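Local atomic coordinates of oligogalacturonate lyase (Vibrio parahaemolyticus RIMD 2210633, PDB entry 3C5M), a protein that probably cleaves short oligogalacturonides, fragments of pectin, by beta-elimination and binds a manganese ion. Residues I7-E12 with Q70-L75; V21-L26 with A376-D381; C33-F38 with G364-S369. All blocks are in the same frame, centred on the assembly; numbering follows the deposited sequence.

Contact 1. Residues I7-E12 with Q70-L75; sequences ITLNFE and QQAVQL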
loop_
_atom_site.group_PDB
_atom_site.type_symbol
_atom_site.label_atom_id
_atom_site.label_comp_id
_atom_site.label_asym_id
_atom_site.label_seq_id
_atom_site.Cartn_x
_atom_site.Cartn_y
_atom_site.Cartn_z
ATOM N N ILE A 7 2.982 24.423 8.061
ATOM C CA ILE A 7 1.585 24.809 7.914
ATOM C C ILE A 7 0.800 24.347 9.128
ATOM O O ILE A 7 0.933 23.209 9.570
ATOM C CB ILE A 7 0.945 24.206 6.639
ATOM C CG1 ILE A 7 1.154 22.696 6.608
ATOM C CG2 ILE A 7 1.541 24.842 5.401
ATOM C CD1 ILE A 7 0.550 22.049 5.380
ATOM N N THR A 8 -0.000 25.245 9.683
ATOM C CA THR A 8 -0.804 24.899 10.843
ATOM C C THR A 8 -2.195 24.454 10.382
ATOM O O THR A 8 -2.885 25.183 9.674
ATOM C CB THR A 8 -0.895 26.093 11.796
ATOM O OG1 THR A 8 0.426 26.423 12.254
ATOM C CG2 THR A 8 -1.766 25.752 12.991
ATOM N N LEU A 9 -2.593 23.248 10.777
ATOM C CA LEU A 9 -3.879 22.680 10.378
ATOM C C LEU A 9 -4.918 22.692 11.484
ATOM O O LEU A 9 -4.585 22.843 12.659
ATOM C CB LEU A 9 -3.684 21.233 9.903
ATOM C CG LEU A 9 -2.627 20.994 8.826
ATOM C CD1 LEU A 9 -2.512 19.510 8.556
ATOM C CD2 LEU A 9 -3.002 21.746 7.555
ATOM N N ASN A 10 -6.178 22.522 11.091
ATOM C CA ASN A 10 -7.310 22.484 12.023
ATOM C C ASN A 10 -7.903 21.085 12.018
ATOM O O ASN A 10 -8.249 20.564 10.958
ATOM C CB ASN A 10 -8.384 23.485 11.588
ATOM C CG ASN A 10 -8.093 24.890 12.065
ATOM O OD1 ASN A 10 -6.933 25.303 12.151
ATOM N ND2 ASN A 10 -9.141 25.640 12.369
ATOM N N PHE A 11 -8.019 20.465 13.186
ATOM C CA PHE A 11 -8.595 19.125 13.234
ATOM C C PHE A 11 -10.062 19.212 13.631
ATOM O O PHE A 11 -10.401 19.695 14.711
ATOM C CB PHE A 11 -7.834 18.244 14.231
ATOM C CG PHE A 11 -6.432 17.889 13.792
ATOM C CD1 PHE A 11 -5.560 17.256 14.668
ATOM C CD2 PHE A 11 -5.986 18.185 12.509
ATOM C CE1 PHE A 11 -4.272 16.926 14.284
ATOM C CE2 PHE A 11 -4.697 17.858 12.113
ATOM C CZ PHE A 11 -3.842 17.227 13.003
ATOM N N GLU A 12 -10.937 18.755 12.746
ATOM C CA GLU A 12 -12.360 18.791 13.023
ATOM C C GLU A 12 -12.866 17.374 13.195
ATOM O O GLU A 12 -12.698 16.530 12.318
ATOM C CB GLU A 12 -13.109 19.485 11.883
ATOM C CG GLU A 12 -14.617 19.582 12.101
ATOM C CD GLU A 12 -15.322 20.390 11.021
ATOM O OE1 GLU A 12 -16.570 20.478 11.053
ATOM O OE2 GLU A 12 -14.628 20.944 10.141
ATOM N N GLN A 70 -0.462 19.785 15.380
ATOM C CA GLN A 70 -1.290 20.135 14.256
ATOM C C GLN A 70 -0.520 20.929 13.229
ATOM O O GLN A 70 -1.113 21.624 12.414
ATOM C CB GLN A 70 -2.519 20.900 14.720
ATOM C CG GLN A 70 -3.428 20.023 15.545
ATOM C CD GLN A 70 -4.772 20.639 15.788
ATOM O OE1 GLN A 70 -5.653 20.001 16.339
ATOM N NE2 GLN A 70 -4.940 21.884 15.375
ATOM N N GLN A 71 0.807 20.819 13.267
ATOM C CA GLN A 71 1.661 21.512 12.303
ATOM C C GLN A 71 2.330 20.509 11.379
ATOM O O GLN A 71 2.784 19.453 11.811
ATOM C CB GLN A 71 2.716 22.346 13.022
ATOM C CG GLN A 71 2.101 23.449 13.841
ATOM C CD GLN A 71 3.136 24.336 14.471
ATOM O OE1 GLN A 71 4.147 23.851 14.989
ATOM N NE2 GLN A 71 2.891 25.649 14.444
ATOM N N ALA A 72 2.371 20.836 10.098
ATOM C CA ALA A 72 2.971 19.961 9.111
ATOM C C ALA A 72 4.109 20.682 8.418
ATOM O O ALA A 72 3.998 21.861 8.078
ATOM C CB ALA A 72 1.924 19.549 8.090
ATOM N N VAL A 73 5.207 19.973 8.200
ATOM C CA VAL A 73 6.349 20.570 7.525
ATOM C C VAL A 73 6.468 19.968 6.128
ATOM O O VAL A 73 6.217 18.781 5.930
ATOM C CB VAL A 73 7.650 20.334 8.331
ATOM C CG1 VAL A 73 7.802 18.860 8.674
ATOM C CG2 VAL A 73 8.845 20.808 7.527
ATOM N N GLN A 74 6.827 20.803 5.162
ATOM C CA GLN A 74 6.975 20.335 3.799
ATOM C C GLN A 74 8.287 19.563 3.692
ATOM O O GLN A 74 9.358 20.097 3.963
ATOM C CB GLN A 74 6.974 21.513 2.825
ATOM C CG GLN A 74 6.456 21.179 1.433
ATOM C CD GLN A 74 6.585 22.345 0.456
ATOM O OE1 GLN A 74 6.308 23.507 0.799
ATOM N NE2 GLN A 74 7.000 22.039 -0.774
ATOM N N LEU A 75 8.185 18.296 3.301
ATOM C CA LEU A 75 9.335 17.406 3.167
ATOM C C LEU A 75 10.017 17.528 1.820
ATOM O O LEU A 75 11.245 17.592 1.744
ATOM C CB LEU A 75 8.884 15.956 3.378
ATOM C CG LEU A 75 9.015 15.369 4.778
ATOM C CD1 LEU A 75 8.842 16.440 5.832
ATOM C CD2 LEU A 75 8.013 14.253 4.947
#
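Leu9 N donates to Gln70 O over 2.7 Å in an almost straight bond (172° at the hydrogen). This bond lies just beyond the paired strand residues. Ile7 and Ala72 form an antiparallel hydrogen-bonded pair, with Ile7 N to Ala72 O and Ala72 N to Ile7 O both at 2.8 Å. Between these bonds Thr8 and Gln71 make a non-hydrogen-bonded pair. Their side chains lie alongside each other and point the same way, so that Gln71 NE2 can reach Thr8 OG1, although at 3.4 Å that bond is weak.

On the other side of the strand pair, Ile7 CG1 packs against Ala72 CB at 3.6 Å. Its chi1 of 53° sets CG1 between the backbone N and the carbonyl carbon, which brings this branch over the methyl group. Leu9 also turns to this side, where it packs further on Pro28 and Leu65.

Beyond the paired residues, Phe11 and Gln70 slide past each other in opposite directions. Gln70 CG sits over one ring face, 3.7 Å from the centroid of Phe11 and displaced toward the rim, a CH-pi contact. The amide plane is tilted 47° from the ring rather than stacked on it.

The polar pair Thr8 and Gln71 on one side and the apolar Ile7 and Ala72 on the other are the two faces of a short antiparallel pairing, in which strand 6-8 is added outside strand 71-74 as the outermost strand of a beta-propeller blade.

Contact 2. Residues V21-L26 with A376-D381; sequences VKVTRL and AIYIAD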
loop_
_atom_site.group_PDB
_atom_site.type_symbol
_atom_site.label_atom_id
_atom_site.label_comp_id
_atom_site.label_asym_id
_atom_site.label_seq_id
_atom_site.Cartn_x
_atom_site.Cartn_y
_atom_site.Cartn_z
ATOM N N VAL A 21 -19.505 6.350 15.658
ATOM C CA VAL A 21 -18.059 6.357 15.837
ATOM C C VAL A 21 -17.464 7.724 15.504
ATOM O O VAL A 21 -17.904 8.393 14.566
ATOM C CB VAL A 21 -17.395 5.280 14.967
ATOM C CG1 VAL A 21 -15.892 5.397 15.070
ATOM C CG2 VAL A 21 -17.849 3.906 15.413
ATOM N N LYS A 22 -16.478 8.150 16.286
ATOM C CA LYS A 22 -15.847 9.444 16.046
ATOM C C LYS A 22 -14.852 9.388 14.894
ATOM O O LYS A 22 -14.088 8.429 14.750
ATOM C CB LYS A 22 -15.139 9.958 17.305
ATOM C CG LYS A 22 -16.072 10.533 18.349
ATOM C CD LYS A 22 -15.333 11.204 19.489
ATOM C CE LYS A 22 -14.608 10.214 20.373
ATOM N NZ LYS A 22 -13.858 10.913 21.464
ATOM N N VAL A 23 -14.884 10.426 14.071
ATOM C CA VAL A 23 -14.006 10.536 12.919
ATOM C C VAL A 23 -13.478 11.952 12.862
ATOM O O VAL A 23 -14.240 12.918 12.906
ATOM C CB VAL A 23 -14.736 10.289 11.608
ATOM C CG1 VAL A 23 -13.786 10.508 10.467
ATOM C CG2 VAL A 23 -15.301 8.887 11.584
ATOM N N THR A 24 -12.168 12.081 12.735
ATOM C CA THR A 24 -11.580 13.399 12.694
ATOM C C THR A 24 -10.810 13.643 11.399
ATOM O O THR A 24 -10.064 12.789 10.946
ATOM C CB THR A 24 -10.720 13.604 13.976
ATOM O OG1 THR A 24 -9.718 14.601 13.747
ATOM C CG2 THR A 24 -10.109 12.297 14.417
ATOM N N ARG A 25 -11.038 14.809 10.797
ATOM C CA ARG A 25 -10.405 15.205 9.536
ATOM C C ARG A 25 -9.108 15.971 9.839
ATOM O O ARG A 25 -9.129 16.963 10.566
ATOM C CB ARG A 25 -11.369 16.100 8.746
ATOM C CG ARG A 25 -11.031 16.265 7.283
ATOM C CD ARG A 25 -11.733 17.463 6.666
ATOM N NE ARG A 25 -11.240 18.719 7.228
ATOM C CZ ARG A 25 -11.999 19.590 7.878
ATOM N NH1 ARG A 25 -13.291 19.342 8.046
ATOM N NH2 ARG A 25 -11.463 20.699 8.368
ATOM N N LEU A 26 -7.986 15.518 9.280
ATOM C CA LEU A 26 -6.694 16.149 9.523
ATOM C C LEU A 26 -6.342 17.284 8.568
ATOM O O LEU A 26 -5.750 18.285 8.972
ATOM C CB LEU A 26 -5.580 15.106 9.455
ATOM C CG LEU A 26 -5.493 13.983 10.489
ATOM C CD1 LEU A 26 -5.714 14.558 11.864
ATOM C CD2 LEU A 26 -6.505 12.911 10.196
ATOM N N ALA A 376 -9.298 14.182 1.059
ATOM C CA ALA A 376 -8.735 14.610 2.333
ATOM C C ALA A 376 -8.440 13.392 3.216
ATOM O O ALA A 376 -8.897 12.275 2.941
ATOM C CB ALA A 376 -9.699 15.548 3.035
ATOM N N ILE A 377 -7.698 13.624 4.294
ATOM C CA ILE A 377 -7.291 12.556 5.198
ATOM C C ILE A 377 -8.057 12.553 6.514
ATOM O O ILE A 377 -8.169 13.584 7.179
ATOM C CB ILE A 377 -5.774 12.668 5.496
ATOM C CG1 ILE A 377 -4.996 12.736 4.184
ATOM C CG2 ILE A 377 -5.288 11.462 6.266
ATOM C CD1 ILE A 377 -3.531 12.983 4.380
ATOM N N TYR A 378 -8.572 11.386 6.893
ATOM C CA TYR A 378 -9.331 11.237 8.138
ATOM C C TYR A 378 -8.753 10.122 8.980
ATOM O O TYR A 378 -8.026 9.272 8.484
ATOM C CB TYR A 378 -10.794 10.881 7.845
ATOM C CG TYR A 378 -11.537 11.863 6.968
ATOM C CD1 TYR A 378 -11.379 11.854 5.587
ATOM C CD2 TYR A 378 -12.375 12.825 7.528
ATOM C CE1 TYR A 378 -12.030 12.782 4.780
ATOM C CE2 TYR A 378 -13.035 13.758 6.729
ATOM C CZ TYR A 378 -12.854 13.733 5.354
ATOM O OH TYR A 378 -13.480 14.671 4.556
ATOM N N ILE A 379 -9.074 10.136 10.262
ATOM C CA ILE A 379 -8.650 9.084 11.164
ATOM C C ILE A 379 -9.894 8.742 11.968
ATOM O O ILE A 379 -10.392 9.564 12.735
ATOM C CB ILE A 379 -7.539 9.538 12.135
ATOM C CG1 ILE A 379 -6.195 9.576 11.419
ATOM C CG2 ILE A 379 -7.453 8.579 13.310
ATOM C CD1 ILE A 379 -5.111 10.219 12.207
ATOM N N ALA A 380 -10.407 7.534 11.778
ATOM C CA ALA A 380 -11.593 7.107 12.496
ATOM C C ALA A 380 -11.191 6.382 13.774
ATOM O O ALA A 380 -10.356 5.480 13.746
ATOM C CB ALA A 380 -12.432 6.188 11.617
ATOM N N ASP A 381 -11.787 6.778 14.895
ATOM C CA ASP A 381 -11.510 6.139 16.174
ATOM C C ASP A 381 -11.945 4.690 16.085
ATOM O O ASP A 381 -12.753 4.343 15.233
ATOM C CB ASP A 381 -12.272 6.850 17.299
ATOM C CG ASP A 381 -11.503 8.042 17.867
ATOM O OD1 ASP A 381 -10.928 8.841 17.076
ATOM O OD2 ASP A 381 -11.483 8.189 19.111
#
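Arg25 passes obliquely by the ring of Tyr378, near its CE2 side. Its CB lies 3.5 Å from Tyr378 CE2, its CG comes closer to the same carbon at 3.3 Å, and its CD is 3.9 Å from Tyr378 OH. CG is anti to the backbone N (chi1 -163°), which brings the chain past CE2, and a bend at chi3 then turns the guanidinium away. Its plane stands at 86° to that of the ring, so this is not a flat stack. The polar end is held by other partners: NE donates to Thr27 O and NH1 forms a salt bridge with Glu12, while the hydroxyl of Tyr378 bonds to Glu372.

Arg25 and Tyr378 are a non-hydrogen-bonded pair, as are Val23 and Ala380, and all four side chains share one face of the sheet. Val23 CG2 meets Ala380 CB there, and Val23 CG1 approaches Tyr378 CB. Thr24 and Ile379 bond in both directions, Ile379 N to Thr24 O at 2.9 Å and Thr24 N to Ile379 O at 3.1 Å. Two further bonds extend the ladder, Asp381 N to Lys22 O at 2.8 Å and Leu26 N to Ile377 O at 2.9 Å. On the Thr24 face, Leu26 crosses Ile379 at about a right angle, with CD2 3.6 Å from Ile379 CG1.

The strand axes run at 156°, antiparallel with a twist. A strand from near the N-terminus thus joins the sheet of the last C-terminal strands, the ring closure known in beta-propellers as molecular velcro.

Contact 3. Residues C33-F38 with G364-S369; sequences CHRNYF and GVLFTS
Arg35 and Leu366 meet between neighbouring blades of the beta-propeller, where strand 33-34 of one blade faces strand 364-369 of the next. The two touching backbones run 134° apart, and side chains rather than a strand ladder join them.

Arg35 contributes the largest share of the contact. Its CG sits between the backbone N and the carbonyl carbon (chi1 70°), and the chain bends at chi3, which lays it over the backbone of strand 364-369: CD is 3.5 Å from Phe367 CA. Leu366 slants across the outer part of the arginine. Its CD2 approaches the guanidinium at the edge, near the plane, 3.2 Å from Arg35 NE, so the apolar branch meets the rim of the flat group and not its face. The same leucine packs on Ile377 and Ile379, next in its own sheet, and on Leu50 of the blade containing His34.

Beyond this pair Arg35 touches His355, one of the manganese ligands, and its side chain lies about 9 Å from the ion. The contact is therefore part of the wall beside the metal site. All six touching residues are buried.

Thr368 presents two branches to the other segment. CG2 packs at 4.0 Å on His34 CB, whereas OG1 accepts a hydrogen bond from the backbone, Arg35 N to Thr368 OG1, 3.2 Å long and nearly straight at 176°.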
loop_
_atom_site.group_PDB
_atom_site.type_symbol
_atom_site.label_atom_id
_atom_site.label_comp_id
_atom_site.label_asym_id
_atom_site.label_seq_id
_atom_site.Cartn_x
_atom_site.Cartn_y
_atom_site.Cartn_z
ATOM N N CYS A 33 -5.409 16.240 -0.566
ATOM C CA CYS A 33 -4.466 15.530 0.282
ATOM C C CYS A 33 -4.821 14.058 0.308
ATOM O O CYS A 33 -5.991 13.699 0.208
ATOM C CB CYS A 33 -4.524 16.031 1.720
ATOM S SG CYS A 33 -3.956 17.704 1.950
ATOM N N HIS A 34 -3.814 13.203 0.451
ATOM C CA HIS A 34 -4.073 11.778 0.543
ATOM C C HIS A 34 -2.944 11.076 1.253
ATOM O O HIS A 34 -1.812 11.570 1.290
ATOM C CB HIS A 34 -4.254 11.154 -0.837
ATOM C CG HIS A 34 -2.991 11.077 -1.633
ATOM N ND1 HIS A 34 -2.531 12.120 -2.409
ATOM C CD2 HIS A 34 -2.096 10.073 -1.785
ATOM C CE1 HIS A 34 -1.410 11.761 -3.007
ATOM N NE2 HIS A 34 -1.125 10.524 -2.646
ATOM N N ARG A 35 -3.273 9.913 1.811
ATOM C CA ARG A 35 -2.318 9.076 2.524
ATOM C C ARG A 35 -1.588 8.189 1.510
ATOM O O ARG A 35 -2.057 8.007 0.384
ATOM C CB ARG A 35 -3.052 8.198 3.526
ATOM C CG ARG A 35 -3.901 7.116 2.895
ATOM C CD ARG A 35 -4.620 6.337 3.959
ATOM N NE ARG A 35 -3.724 5.756 4.965
ATOM C CZ ARG A 35 -2.938 4.713 4.739
ATOM N NH1 ARG A 35 -2.936 4.141 3.544
ATOM N NH2 ARG A 35 -2.177 4.230 5.703
ATOM N N ASN A 36 -0.443 7.648 1.915
ATOM C CA ASN A 36 0.349 6.766 1.053
ATOM C C ASN A 36 -0.330 5.400 0.980
ATOM O O ASN A 36 -1.412 5.205 1.536
ATOM C CB ASN A 36 1.761 6.580 1.622
ATOM C CG ASN A 36 1.768 5.832 2.966
ATOM O OD1 ASN A 36 2.821 5.367 3.429
ATOM N ND2 ASN A 36 0.599 5.726 3.598
ATOM N N TYR A 37 0.300 4.447 0.299
ATOM C CA TYR A 37 -0.279 3.108 0.215
ATOM C C TYR A 37 -0.295 2.501 1.611
ATOM O O TYR A 37 0.654 2.645 2.368
ATOM C CB TYR A 37 0.521 2.208 -0.714
ATOM C CG TYR A 37 0.371 2.560 -2.161
ATOM C CD1 TYR A 37 -0.853 2.983 -2.660
ATOM C CD2 TYR A 37 1.437 2.418 -3.044
ATOM C CE1 TYR A 37 -1.025 3.253 -4.001
ATOM C CE2 TYR A 37 1.286 2.682 -4.391
ATOM C CZ TYR A 37 0.048 3.099 -4.870
ATOM O OH TYR A 37 -0.106 3.351 -6.219
ATOM N N PHE A 38 -1.389 1.815 1.922
ATOM C CA PHE A 38 -1.635 1.198 3.214
ATOM C C PHE A 38 -0.575 0.242 3.750
ATOM O O PHE A 38 -0.452 0.078 4.965
ATOM C CB PHE A 38 -2.980 0.486 3.171
ATOM C CG PHE A 38 -3.126 -0.457 2.010
ATOM C CD1 PHE A 38 -3.039 -1.834 2.196
ATOM C CD2 PHE A 38 -3.348 0.036 0.727
ATOM C CE1 PHE A 38 -3.168 -2.716 1.124
ATOM C CE2 PHE A 38 -3.479 -0.827 -0.357
ATOM C CZ PHE A 38 -3.388 -2.212 -0.159
ATOM N N GLY A 364 -7.089 3.874 16.094
ATOM C CA GLY A 364 -7.738 4.523 14.976
ATOM C C GLY A 364 -7.387 3.937 13.625
ATOM O O GLY A 364 -6.503 3.088 13.517
ATOM N N VAL A 365 -8.105 4.386 12.600
ATOM C CA VAL A 365 -7.888 3.945 11.240
ATOM C C VAL A 365 -7.761 5.192 10.388
ATOM O O VAL A 365 -8.645 6.056 10.394
ATOM C CB VAL A 365 -9.056 3.113 10.706
ATOM C CG1 VAL A 365 -8.891 2.897 9.208
ATOM C CG2 VAL A 365 -9.104 1.777 11.414
ATOM N N LEU A 366 -6.644 5.275 9.667
ATOM C CA LEU A 366 -6.328 6.396 8.786
ATOM C C LEU A 366 -6.802 6.003 7.419
ATOM O O LEU A 366 -6.655 4.849 7.031
ATOM C CB LEU A 366 -4.823 6.607 8.741
ATOM C CG LEU A 366 -4.259 7.674 7.824
ATOM C CD1 LEU A 366 -4.445 9.050 8.475
ATOM C CD2 LEU A 366 -2.768 7.406 7.596
ATOM N N PHE A 367 -7.369 6.960 6.689
ATOM C CA PHE A 367 -7.868 6.692 5.341
ATOM C C PHE A 367 -8.154 7.978 4.590
ATOM O O PHE A 367 -8.237 9.045 5.197
ATOM C CB PHE A 367 -9.129 5.827 5.408
ATOM C CG PHE A 367 -10.311 6.509 6.037
ATOM C CD1 PHE A 367 -11.190 7.254 5.265
ATOM C CD2 PHE A 367 -10.559 6.393 7.391
ATOM C CE1 PHE A 367 -12.300 7.869 5.836
ATOM C CE2 PHE A 367 -11.672 7.009 7.967
ATOM C CZ PHE A 367 -12.541 7.746 7.185
ATOM N N THR A 368 -8.290 7.879 3.270
ATOM C CA THR A 368 -8.569 9.047 2.435
ATOM C C THR A 368 -10.017 9.046 1.987
ATOM O O THR A 368 -10.632 7.991 1.884
ATOM C CB THR A 368 -7.731 9.058 1.128
ATOM O OG1 THR A 368 -6.336 8.952 1.431
ATOM C CG2 THR A 368 -7.966 10.360 0.365
ATOM N N SER A 369 -10.570 10.228 1.738
ATOM C CA SER A 369 -11.931 10.323 1.216
ATOM C C SER A 369 -12.198 11.687 0.611
ATOM O O SER A 369 -11.602 12.677 1.021
ATOM C CB SER A 369 -12.981 10.054 2.286
ATOM O OG SER A 369 -14.253 10.020 1.653
#

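The three contacts follow the N-terminal part of the chain as it joins two adjoining blades. Segments 7-12, 21-26 and 33-38 come first; 70-75, 364-369 and 376-381 follow. Centres of contacts 1 and 2 are 15 Å apart, those of 1 and 3 are 16 Å apart, and those of 2 and 3 are 10 Å apart. Contact 1 and strand 33-34 lie at opposite margins of one sheet; contact 2 and strand 364-369 belong to the other. Glu12 and Arg25 link contacts 1 and 2, while contacts 2 and 3 meet through neighbouring strands 376-381 and 364-369. Contact 2 closes the ring, contact 1 completes the outer margin of the adjoining blade, and contact 3 packs the two blades together beside the manganese site.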